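Local structure of putative lipase (Bacteroides thetaiotaomicron VPI-5482, 3BZW) at residues 105-118 against 130-144. The protein probably hydrolyses ester bonds of lipid-like substrates, as a putative lipase of the GDSL-like (SGNH hydrolase) family. Residues are numbered along the deposited sequence; the frame is centred on the assembly and turned at random.
Sequences VPIGEWFTEQEEQV and TRKKRTPVMTQDTYR. With SO4 (sulfate ion), chain L.
Arg144, in the first turn of helix 143-157, is sandwiched between Trp110 and Ile107 at the base of a two-stranded antiparallel beta hairpin that extends from this SGNH-hydrolase chain. Its CG sits 3.6 Å from the centroid of the Trp110 six-membered ring and 9° off the ring normal, a CH-pi contact over the face. The chain runs extended from CG to NE, which carries the guanidinium past the indole; Ile107 CG2 covers one guanidinium face and Trp110 CD1 the opposite one. Arg144 NH1 donates to Gly108 O at 2.8 Å, the acceptor lying 25° out of the guanidinium plane, while NH1 and NH2 grip O4 and O2 of a sulfate that Thr130 of a third subunit also binds. With an alanine in place of Trp110 the indole under Arg144 CG is gone, and the arginine chain would probably be less well fixed, a gap opening on that side of it. Backbone bonds join the helix start to the loop: Tyr143 N to Pro106 O and Arg144 N to Ile107 O. Farther out, paired bonds link Thr112 with Thr135, Gln114 with Lys133 and Glu116 with Arg131. Arg134, whose NH2 forms a salt bridge with Asp196 of a second subunit, lies across Phe111, guanidinium and ring planes 12° apart, its CD 3.7 Å from the ring centroid. Farther along the strands, at the non-hydrogen-bonded pair Gln117-Thr130, Gln117 NE2 donates to Thr130 OG1 at 2.7 Å, the hydroxyl oxygen lying in the amide plane.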
loop_
_atom_site.group_PDB
_atom_site.type_symbol
_atom_site.label_atom_id
_atom_site.label_comp_id
_atom_site.label_asym_id
_atom_site.label_seq_id
_atom_site.Cartn_x
_atom_site.Cartn_y
_atom_site.Cartn_z
ATOM N N VAL A 105 1.463 -32.265 -4.137
ATOM C CA VAL A 105 0.840 -32.478 -2.833
ATOM C C VAL A 105 0.199 -31.158 -2.406
ATOM O O VAL A 105 0.892 -30.158 -2.229
ATOM C CB VAL A 105 1.892 -32.878 -1.755
ATOM C CG1 VAL A 105 1.216 -33.010 -0.395
ATOM C CG2 VAL A 105 2.569 -34.184 -2.137
ATOM N N PRO A 106 -1.133 -31.135 -2.231
ATOM C CA PRO A 106 -1.800 -29.895 -1.822
ATOM C C PRO A 106 -1.196 -29.344 -0.532
ATOM O O PRO A 106 -0.875 -30.102 0.385
ATOM C CB PRO A 106 -3.255 -30.327 -1.644
ATOM C CG PRO A 106 -3.393 -31.444 -2.637
ATOM C CD PRO A 106 -2.114 -32.218 -2.423
ATOM N N ILE A 107 -1.038 -28.027 -0.470
ATOM C CA ILE A 107 -0.460 -27.367 0.699
ATOM C C ILE A 107 -1.312 -27.597 1.947
ATOM O O ILE A 107 -0.790 -27.919 3.019
ATOM C CB ILE A 107 -0.298 -25.850 0.445
ATOM C CG1 ILE A 107 0.759 -25.621 -0.640
ATOM C CG2 ILE A 107 0.091 -25.135 1.739
ATOM C CD1 ILE A 107 2.167 -26.066 -0.258
ATOM N N GLY A 108 -2.621 -27.432 1.803
ATOM C CA GLY A 108 -3.520 -27.652 2.922
ATOM C C GLY A 108 -3.587 -26.540 3.953
ATOM O O GLY A 108 -3.393 -25.366 3.634
ATOM N N GLU A 109 -3.852 -26.926 5.199
ATOM C CA GLU A 109 -3.982 -25.982 6.303
ATOM C C GLU A 109 -3.217 -26.476 7.532
ATOM O O GLU A 109 -3.093 -27.678 7.748
ATOM C CB GLU A 109 -5.461 -25.820 6.676
ATOM C CG GLU A 109 -6.391 -25.468 5.519
ATOM C CD GLU A 109 -6.256 -24.027 5.058
ATOM O OE1 GLU A 109 -5.567 -23.233 5.739
ATOM O OE2 GLU A 109 -6.857 -23.687 4.014
ATOM N N TRP A 110 -2.732 -25.544 8.346
ATOM C CA TRP A 110 -1.983 -25.897 9.552
ATOM C C TRP A 110 -2.864 -26.398 10.697
ATOM O O TRP A 110 -2.542 -27.391 11.352
ATOM C CB TRP A 110 -1.187 -24.690 10.068
ATOM C CG TRP A 110 -0.067 -24.223 9.180
ATOM C CD1 TRP A 110 0.012 -23.029 8.520
ATOM C CD2 TRP A 110 1.164 -24.909 8.917
ATOM N NE1 TRP A 110 1.220 -22.927 7.866
ATOM C CE2 TRP A 110 1.945 -24.066 8.092
ATOM C CE3 TRP A 110 1.684 -26.155 9.299
ATOM C CZ2 TRP A 110 3.222 -24.428 7.644
ATOM C CZ3 TRP A 110 2.957 -26.516 8.853
ATOM C CH2 TRP A 110 3.710 -25.652 8.033
ATOM N N PHE A 111 -3.969 -25.695 10.937
ATOM C CA PHE A 111 -4.885 -26.024 12.029
ATOM C C PHE A 111 -6.350 -25.971 11.616
ATOM O O PHE A 111 -6.698 -25.549 10.513
ATOM C CB PHE A 111 -4.767 -24.989 13.157
ATOM C CG PHE A 111 -3.404 -24.864 13.772
ATOM C CD1 PHE A 111 -3.067 -25.609 14.898
ATOM C CD2 PHE A 111 -2.485 -23.947 13.274
ATOM C CE1 PHE A 111 -1.838 -25.438 15.524
ATOM C CE2 PHE A 111 -1.249 -23.765 13.892
ATOM C CZ PHE A 111 -0.925 -24.511 15.022
ATOM N N THR A 112 -7.199 -26.393 12.549
ATOM C CA THR A 112 -8.648 -26.289 12.414
ATOM C C THR A 112 -8.941 -25.493 13.694
ATOM O O THR A 112 -8.153 -25.551 14.643
ATOM C CB THR A 112 -9.373 -27.653 12.475
ATOM O OG1 THR A 112 -9.057 -28.313 13.706
ATOM C CG2 THR A 112 -8.967 -28.531 11.291
ATOM N N GLU A 113 -10.032 -24.736 13.728
ATOM C CA GLU A 113 -10.349 -23.951 14.923
ATOM C C GLU A 113 -11.823 -24.024 15.277
ATOM O O GLU A 113 -12.668 -24.238 14.413
ATOM C CB GLU A 113 -9.999 -22.474 14.717
ATOM C CG GLU A 113 -8.578 -22.178 14.283
ATOM C CD GLU A 113 -8.410 -20.723 13.869
ATOM O OE1 GLU A 113 -8.131 -19.865 14.740
ATOM O OE2 GLU A 113 -8.579 -20.437 12.665
ATOM N N GLN A 114 -12.123 -23.830 16.557
ATOM C CA GLN A 114 -13.499 -23.828 17.033
ATOM C C GLN A 114 -13.562 -23.224 18.430
ATOM O O GLN A 114 -12.598 -23.298 19.196
ATOM C CB GLN A 114 -14.082 -25.248 17.038
ATOM C CG GLN A 114 -13.413 -26.222 17.986
ATOM C CD GLN A 114 -14.054 -27.600 17.936
ATOM O OE1 GLN A 114 -15.239 -27.760 18.234
ATOM N NE2 GLN A 114 -13.273 -28.604 17.552
ATOM N N GLU A 115 -14.693 -22.602 18.749
ATOM C CA GLU A 115 -14.872 -22.000 20.062
ATOM C C GLU A 115 -14.937 -23.124 21.084
ATOM O O GLU A 115 -15.599 -24.133 20.859
ATOM C CB GLU A 115 -16.170 -21.187 20.112
ATOM C CG GLU A 115 -16.205 -19.971 19.203
ATOM C CD GLU A 115 -15.080 -18.995 19.481
ATOM O OE1 GLU A 115 -14.750 -18.782 20.667
ATOM O OE2 GLU A 115 -14.530 -18.430 18.512
ATOM N N GLU A 116 -14.245 -22.949 22.202
ATOM C CA GLU A 116 -14.226 -23.955 23.255
ATOM C C GLU A 116 -14.372 -23.299 24.620
ATOM O O GLU A 116 -14.082 -22.114 24.788
ATOM C CB GLU A 116 -12.904 -24.729 23.236
ATOM C CG GLU A 116 -12.685 -25.650 22.044
ATOM C CD GLU A 116 -13.648 -26.820 22.022
ATOM O OE1 GLU A 116 -13.987 -27.335 23.109
ATOM O OE2 GLU A 116 -14.054 -27.236 20.916
ATOM N N GLN A 117 -14.836 -24.079 25.589
ATOM C CA GLN A 117 -14.981 -23.602 26.955
ATOM C C GLN A 117 -13.711 -24.046 27.657
ATOM O O GLN A 117 -13.293 -25.195 27.509
ATOM C CB GLN A 117 -16.193 -24.248 27.629
ATOM C CG GLN A 117 -17.516 -23.821 27.038
ATOM C CD GLN A 117 -17.717 -22.328 27.134
ATOM O OE1 GLN A 117 -17.869 -21.779 28.226
ATOM N NE2 GLN A 117 -17.707 -21.655 25.991
ATOM N N VAL A 118 -13.091 -23.141 28.407
ATOM C CA VAL A 118 -11.860 -23.468 29.114
ATOM C C VAL A 118 -11.739 -22.672 30.411
ATOM O O VAL A 118 -12.192 -21.530 30.493
ATOM C CB VAL A 118 -10.613 -23.178 28.223
ATOM C CG1 VAL A 118 -10.469 -21.678 27.984
ATOM C CG2 VAL A 118 -9.356 -23.743 28.871
ATOM N N THR A 130 -15.120 -18.628 27.161
ATOM C CA THR A 130 -15.119 -19.039 25.764
ATOM C C THR A 130 -13.894 -18.503 25.035
ATOM O O THR A 130 -13.671 -17.296 24.985
ATOM C CB THR A 130 -16.375 -18.533 25.039
ATOM O OG1 THR A 130 -17.545 -18.999 25.725
ATOM C CG2 THR A 130 -16.396 -19.040 23.603
ATOM N N ARG A 131 -13.103 -19.409 24.468
ATOM C CA ARG A 131 -11.899 -19.023 23.740
ATOM C C ARG A 131 -11.739 -19.875 22.491
ATOM O O ARG A 131 -12.021 -21.075 22.507
ATOM C CB ARG A 131 -10.662 -19.202 24.628
ATOM C CG ARG A 131 -10.632 -18.334 25.873
ATOM C CD ARG A 131 -10.224 -16.902 25.557
ATOM N NE ARG A 131 -10.121 -16.091 26.768
ATOM C CZ ARG A 131 -11.151 -15.530 27.395
ATOM N NH1 ARG A 131 -12.385 -15.678 26.932
ATOM N NH2 ARG A 131 -10.945 -14.825 28.499
ATOM N N LYS A 132 -11.293 -19.257 21.402
ATOM C CA LYS A 132 -11.081 -20.007 20.174
ATOM C C LYS A 132 -9.871 -20.906 20.412
ATOM O O LYS A 132 -8.839 -20.444 20.901
ATOM C CB LYS A 132 -10.813 -19.057 19.002
ATOM C CG LYS A 132 -10.615 -19.770 17.670
ATOM C CD LYS A 132 -10.366 -18.793 16.527
ATOM C CE LYS A 132 -11.580 -17.914 16.264
ATOM N NZ LYS A 132 -11.374 -17.049 15.065
ATOM N N LYS A 133 -10.006 -22.188 20.088
ATOM C CA LYS A 133 -8.922 -23.148 20.270
ATOM C C LYS A 133 -8.555 -23.743 18.920
ATOM O O LYS A 133 -9.434 -24.045 18.108
ATOM C CB LYS A 133 -9.355 -24.276 21.211
ATOM C CG LYS A 133 -8.224 -25.218 21.626
ATOM C CD LYS A 133 -8.759 -26.461 22.330
ATOM C CE LYS A 133 -7.653 -27.216 23.077
ATOM N NZ LYS A 133 -6.543 -27.656 22.188
ATOM N N ARG A 134 -7.259 -23.907 18.676
ATOM C CA ARG A 134 -6.798 -24.476 17.417
ATOM C C ARG A 134 -6.221 -25.871 17.635
ATOM O O ARG A 134 -5.651 -26.167 18.690
ATOM C CB ARG A 134 -5.746 -23.567 16.770
ATOM C CG ARG A 134 -4.460 -23.425 17.568
ATOM C CD ARG A 134 -3.558 -22.366 16.950
ATOM N NE ARG A 134 -2.414 -22.060 17.806
ATOM C CZ ARG A 134 -1.561 -21.066 17.580
ATOM N NH1 ARG A 134 -1.721 -20.280 16.522
ATOM N NH2 ARG A 134 -0.550 -20.849 18.417
ATOM N N THR A 135 -6.386 -26.723 16.631
ATOM C CA THR A 135 -5.899 -28.095 16.674
ATOM C C THR A 135 -5.145 -28.374 15.379
ATOM O O THR A 135 -5.674 -28.173 14.294
ATOM C CB THR A 135 -7.069 -29.092 16.789
ATOM O OG1 THR A 135 -7.817 -28.814 17.977
ATOM C CG2 THR A 135 -6.551 -30.527 16.845
ATOM N N PRO A 136 -3.890 -28.839 15.479
ATOM C CA PRO A 136 -3.142 -29.114 14.250
ATOM C C PRO A 136 -3.794 -30.197 13.397
ATOM O O PRO A 136 -4.379 -31.149 13.920
ATOM C CB PRO A 136 -1.761 -29.521 14.768
ATOM C CG PRO A 136 -2.051 -30.089 16.119
ATOM C CD PRO A 136 -3.074 -29.126 16.668
ATOM N N VAL A 137 -3.707 -30.033 12.081
ATOM C CA VAL A 137 -4.269 -31.008 11.161
ATOM C C VAL A 137 -3.223 -32.094 10.960
ATOM O O VAL A 137 -2.166 -31.847 10.387
ATOM C CB VAL A 137 -4.602 -30.377 9.786
ATOM C CG1 VAL A 137 -5.273 -31.407 8.891
ATOM C CG2 VAL A 137 -5.500 -29.160 9.968
HETATM N N MSE A 138 -3.511 -33.295 11.450
HETATM C CA MSE A 138 -2.584 -34.407 11.311
HETATM C C MSE A 138 -3.049 -35.298 10.161
HETATM O O MSE A 138 -3.794 -36.251 10.367
HETATM C CB MSE A 138 -2.524 -35.213 12.616
HETATM C CG MSE A 138 -2.142 -34.388 13.844
HETATM SE SE MSE A 138 -0.310 -33.752 13.790
HETATM C CE MSE A 138 0.192 -34.094 15.619
ATOM N N THR A 139 -2.612 -34.979 8.949
ATOM C CA THR A 139 -2.997 -35.762 7.780
ATOM C C THR A 139 -1.851 -35.840 6.786
ATOM O O THR A 139 -1.042 -34.920 6.686
ATOM C CB THR A 139 -4.217 -35.138 7.065
ATOM O OG1 THR A 139 -4.539 -35.908 5.897
ATOM C CG2 THR A 139 -3.910 -33.708 6.649
ATOM N N GLN A 140 -1.783 -36.947 6.056
ATOM C CA GLN A 140 -0.743 -37.131 5.052
ATOM C C GLN A 140 -1.268 -36.656 3.704
ATOM O O GLN A 140 -0.554 -36.698 2.703
ATOM C CB GLN A 140 -0.351 -38.606 4.959
ATOM C CG GLN A 140 0.232 -39.172 6.241
ATOM C CD GLN A 140 0.607 -40.633 6.111
ATOM O OE1 GLN A 140 1.415 -41.004 5.260
ATOM N NE2 GLN A 140 0.023 -41.472 6.960
ATOM N N ASP A 141 -2.518 -36.202 3.683
ATOM C CA ASP A 141 -3.132 -35.733 2.444
ATOM C C ASP A 141 -2.597 -34.376 2.001
ATOM O O ASP A 141 -2.710 -34.018 0.834
ATOM C CB ASP A 141 -4.654 -35.618 2.590
ATOM C CG ASP A 141 -5.315 -36.928 2.981
ATOM O OD1 ASP A 141 -4.881 -37.993 2.496
ATOM O OD2 ASP A 141 -6.288 -36.885 3.765
ATOM N N THR A 142 -2.020 -33.620 2.929
ATOM C CA THR A 142 -1.507 -32.298 2.590
ATOM C C THR A 142 -0.077 -32.082 3.067
ATOM O O THR A 142 0.416 -32.800 3.935
ATOM C CB THR A 142 -2.390 -31.194 3.195
ATOM O OG1 THR A 142 -2.207 -31.165 4.613
ATOM C CG2 THR A 142 -3.861 -31.465 2.891
ATOM N N TYR A 143 0.579 -31.078 2.493
ATOM C CA TYR A 143 1.959 -30.758 2.834
ATOM C C TYR A 143 2.071 -30.251 4.273
ATOM O O TYR A 143 2.926 -30.706 5.035
ATOM C CB TYR A 143 2.490 -29.706 1.863
ATOM C CG TYR A 143 3.983 -29.476 1.934
ATOM C CD1 TYR A 143 4.884 -30.511 1.667
ATOM C CD2 TYR A 143 4.499 -28.214 2.222
ATOM C CE1 TYR A 143 6.259 -30.291 1.676
ATOM C CE2 TYR A 143 5.872 -27.984 2.239
ATOM C CZ TYR A 143 6.744 -29.025 1.960
ATOM O OH TYR A 143 8.097 -28.789 1.932
ATOM N N ARG A 144 1.212 -29.306 4.643
ATOM C CA ARG A 144 1.229 -28.763 5.997
ATOM C C ARG A 144 0.891 -29.874 6.982
ATOM O O ARG A 144 1.438 -29.931 8.086
ATOM C CB ARG A 144 0.233 -27.606 6.119
ATOM C CG ARG A 144 0.749 -26.305 5.509
ATOM C CD ARG A 144 -0.355 -25.274 5.350
ATOM N NE ARG A 144 0.180 -23.964 4.983
ATOM C CZ ARG A 144 -0.556 -22.952 4.540
ATOM N NH1 ARG A 144 -1.866 -23.092 4.399
ATOM N NH2 ARG A 144 0.015 -21.790 4.250
HETATM S S SO4 L . -2.580 -19.387 3.646
HETATM O O1 SO4 L . -2.795 -18.296 2.671
HETATM O O2 SO4 L . -1.160 -19.394 4.051
HETATM O O3 SO4 L . -3.420 -19.164 4.840
HETATM O O4 SO4 L . -2.930 -20.682 3.031
HETATM O O HOH W 1 -3.918 -29.743 6.137
HETATM O O HOH W 2 -7.312 -30.715 13.423
#